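Local structure of cyclic AMP receptor protein (Thermus thermophilus, 4EV0) at residues B[149-154]-B[207-212]. The protein binds cyclic AMP and, as a homodimer, activates transcription from a set of promoters in a cAMP-dependent manner. Residues are numbered along the deposited sequence; the frame is centred on the assembly and turned at random.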
ATOM      1  N   ALA B 149      -6.149 -22.323  10.455  1.00 46.87           N
ATOM      2  CA  ALA B 149      -5.136 -22.246  11.498  1.00 46.05           C
ATOM      3  C   ALA B 149      -5.495 -23.145  12.704  1.00 49.27           C
ATOM      4  O   ALA B 149      -4.662 -23.909  13.204  1.00 50.52           O
ATOM      5  CB  ALA B 149      -4.954 -20.795  11.950  1.00 44.78           C
ATOM      6  N   LEU B 150      -6.736 -23.033  13.171  1.00 43.04           N
ATOM      7  CA  LEU B 150      -7.238 -23.849  14.269  1.00 47.64           C
ATOM      8  C   LEU B 150      -7.204 -25.330  13.888  1.00 50.99           C
ATOM      9  O   LEU B 150      -6.824 -26.184  14.691  1.00 52.33           O
ATOM     10  CB  LEU B 150      -8.675 -23.440  14.583  1.00 50.42           C
ATOM     11  CG  LEU B 150      -8.862 -22.119  15.314  1.00 50.02           C
ATOM     12  CD1 LEU B 150     -10.344 -21.745  15.411  1.00 52.49           C
ATOM     13  CD2 LEU B 150      -8.213 -22.222  16.685  1.00 51.11           C
ATOM     14  N   LEU B 151      -7.620 -25.618  12.661  1.00 58.34           N
ATOM     15  CA  LEU B 151      -7.538 -26.966  12.116  1.00 60.42           C
ATOM     16  C   LEU B 151      -6.115 -27.506  12.268  1.00 58.84           C
ATOM     17  O   LEU B 151      -5.913 -28.642  12.712  1.00 61.04           O
ATOM     18  CB  LEU B 151      -7.917 -26.940  10.645  1.00 58.64           C
ATOM     19  CG  LEU B 151      -8.682 -28.116  10.075  1.00 65.50           C
ATOM     20  CD1 LEU B 151      -9.220 -27.686   8.732  1.00 67.04           C
ATOM     21  CD2 LEU B 151      -7.782 -29.340   9.932  1.00 65.55           C
ATOM     22  N   LYS B 152      -5.135 -26.670  11.920  1.00 57.72           N
ATOM     23  CA  LYS B 152      -3.731 -27.050  11.999  1.00 57.75           C
ATOM     24  C   LYS B 152      -3.304 -27.488  13.408  1.00 60.98           C
ATOM     25  O   LYS B 152      -2.470 -28.383  13.566  1.00 61.48           O
ATOM     26  CB  LYS B 152      -2.834 -25.918  11.482  1.00 53.38           C
ATOM     27  CG  LYS B 152      -2.374 -26.137  10.045  1.00 55.26           C
ATOM     28  CD  LYS B 152      -2.114 -24.836   9.299  1.00 50.85           C
ATOM     29  CE  LYS B 152      -0.693 -24.369   9.521  1.00 53.94           C
ATOM     30  NZ  LYS B 152      -0.362 -23.230   8.626  1.00 53.35           N
ATOM     31  N   LEU B 153      -3.873 -26.846  14.426  1.00 46.77           N
ATOM     32  CA  LEU B 153      -3.601 -27.205  15.817  1.00 50.02           C
ATOM     33  C   LEU B 153      -4.304 -28.508  16.172  1.00 56.47           C
ATOM     34  O   LEU B 153      -3.743 -29.354  16.846  1.00 57.65           O
ATOM     35  CB  LEU B 153      -4.065 -26.103  16.772  1.00 50.27           C
ATOM     36  CG  LEU B 153      -3.395 -24.728  16.659  1.00 47.33           C
ATOM     37  CD1 LEU B 153      -4.068 -23.733  17.595  1.00 46.86           C
ATOM     38  CD2 LEU B 153      -1.897 -24.801  16.947  1.00 46.67           C
ATOM     39  N   LEU B 154      -5.540 -28.662  15.709  1.00 55.85           N
ATOM     40  CA  LEU B 154      -6.242 -29.920  15.868  1.00 59.43           C
ATOM     41  C   LEU B 154      -5.434 -31.073  15.295  1.00 61.26           C
ATOM     42  O   LEU B 154      -5.481 -32.194  15.815  1.00 67.79           O
ATOM     43  CB  LEU B 154      -7.609 -29.877  15.180  1.00 60.44           C
ATOM     44  CG  LEU B 154      -8.807 -29.466  16.034  1.00 64.62           C
ATOM     45  CD1 LEU B 154     -10.083 -29.509  15.204  1.00 65.22           C
ATOM     46  CD2 LEU B 154      -8.928 -30.353  17.277  1.00 69.77           C
ATOM     47  N   LEU B 207     -17.354 -29.275  11.649  1.00 66.68           N
ATOM     48  CA  LEU B 207     -17.948 -28.042  11.151  1.00 64.33           C
ATOM     49  C   LEU B 207     -16.846 -27.009  10.911  1.00 60.12           C
ATOM     50  O   LEU B 207     -16.915 -26.202   9.974  1.00 57.29           O
ATOM     51  CB  LEU B 207     -18.983 -27.511  12.139  1.00 65.40           C
ATOM     52  CG  LEU B 207     -19.760 -26.264  11.712  1.00 67.27           C
ATOM     53  CD1 LEU B 207     -20.198 -26.391  10.256  1.00 69.32           C
ATOM     54  CD2 LEU B 207     -20.967 -26.029  12.625  1.00 70.12           C
ATOM     55  N   LEU B 208     -15.825 -27.056  11.763  1.00 63.27           N
ATOM     56  CA  LEU B 208     -14.668 -26.191  11.621  1.00 59.99           C
ATOM     57  C   LEU B 208     -13.959 -26.501  10.305  1.00 58.42           C
ATOM     58  O   LEU B 208     -13.672 -25.596   9.523  1.00 53.28           O
ATOM     59  CB  LEU B 208     -13.708 -26.383  12.794  1.00 54.72           C
ATOM     60  CG  LEU B 208     -12.454 -25.525  12.720  1.00 52.54           C
ATOM     61  CD1 LEU B 208     -12.785 -24.078  13.107  1.00 50.84           C
ATOM     62  CD2 LEU B 208     -11.317 -26.083  13.601  1.00 51.73           C
ATOM     63  N   GLU B 209     -13.700 -27.784  10.065  1.00 79.06           N
ATOM     64  CA  GLU B 209     -13.016 -28.221   8.856  1.00 77.43           C
ATOM     65  C   GLU B 209     -13.825 -27.791   7.641  1.00 78.73           C
ATOM     66  O   GLU B 209     -13.276 -27.389   6.618  1.00 76.14           O
ATOM     67  CB  GLU B 209     -12.819 -29.738   8.872  1.00 81.36           C
ATOM     68  CG  GLU B 209     -11.783 -30.259   7.870  1.00 80.85           C
ATOM     69  CD  GLU B 209     -11.344 -31.699   8.155  1.00 82.77           C
ATOM     70  OE1 GLU B 209     -12.170 -32.492   8.672  1.00 86.79           O
ATOM     71  OE2 GLU B 209     -10.170 -32.031   7.866  1.00 77.79           O
ATOM     72  N   GLU B 210     -15.142 -27.846   7.770  1.00 72.50           N
ATOM     73  CA  GLU B 210     -16.014 -27.375   6.702  1.00 74.97           C
ATOM     74  C   GLU B 210     -15.814 -25.885   6.468  1.00 70.02           C
ATOM     75  O   GLU B 210     -15.733 -25.434   5.331  1.00 68.55           O
ATOM     76  CB  GLU B 210     -17.489 -27.667   7.016  1.00 79.19           C
ATOM     77  CG  GLU B 210     -17.882 -29.140   6.951  1.00 84.62           C
ATOM     78  CD  GLU B 210     -19.396 -29.341   6.858  1.00 94.28           C
ATOM     79  OE1 GLU B 210     -20.153 -28.411   7.218  1.00 93.19           O
ATOM     80  OE2 GLU B 210     -19.831 -30.431   6.416  1.00100.31           O
ATOM     81  N   ILE B 211     -15.744 -25.125   7.556  1.00 60.18           N
ATOM     82  CA  ILE B 211     -15.564 -23.680   7.462  1.00 57.56           C
ATOM     83  C   ILE B 211     -14.195 -23.322   6.871  1.00 52.18           C
ATOM     84  O   ILE B 211     -14.100 -22.388   6.072  1.00 49.90           O
ATOM     85  CB  ILE B 211     -15.782 -22.971   8.832  1.00 57.62           C
ATOM     86  CG1 ILE B 211     -17.240 -23.122   9.277  1.00 61.08           C
ATOM     87  CG2 ILE B 211     -15.439 -21.485   8.731  1.00 53.28           C
ATOM     88  CD1 ILE B 211     -17.506 -22.672  10.698  1.00 60.79           C
ATOM     89  N   ALA B 212     -13.153 -24.073   7.247  1.00 54.90           N
ATOM     90  CA  ALA B 212     -11.800 -23.819   6.744  1.00 52.05           C
ATOM     91  C   ALA B 212     -11.751 -23.938   5.220  1.00 53.10           C
ATOM     92  O   ALA B 212     -11.100 -23.144   4.533  1.00 47.74           O
ATOM     93  CB  ALA B 212     -10.792 -24.755   7.377  1.00 47.70           C
TER
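The CA atoms of Leu-151 and Glu-209 are the nearest pair, 6.5 Å apart, between two helical segments, 149-154 and 207-212, whose axes pass 9.7 Å apart with 135° between their N-to-C directions. Leu-208 reaches across with CG anti to its backbone N (chi1 179°), and chi2 of 76° then places CD2 among Leu-150, Leu-151 and Leu-154. CD2 of Leu-208 lies 3.9 Å from CB of Leu-150 and 3.8 Å from the backbone N of Leu-151. On the next turn, CD1 of Leu-154 meets the same Leu-208 methyl, CD2, at 4.0 Å. The side chains of Leu-150 and Leu-208 run nearly perpendicular to each other. Val-202 of strand 199-202 touches both Leu-154 and Leu-208, and Val-200 touches Leu-150. The contact therefore belongs to the hydrophobic core of the winged helix-turn-helix domain, where the C-terminal helix 205-212 packs on helix 139-154. It lies away from the cAMP pocket. Leu-151 makes a second group of contacts. Its CD1 sits 3.6 Å from CB of Ala-212 and 3.7 Å from CG of Glu-209. Glu-209 is partly exposed, its chain extended beyond CG. Its aliphatic part lies against Leu-151, while OE2 makes a long, weak ion pair with Arg-155 of the second subunit. No hydrogen bond joins the two segments. The carbonyl O of Ala-212 is hydrogen-bonded to Tyr-148 OH of the second subunit, so the C-terminal helix also faces the dimer partner.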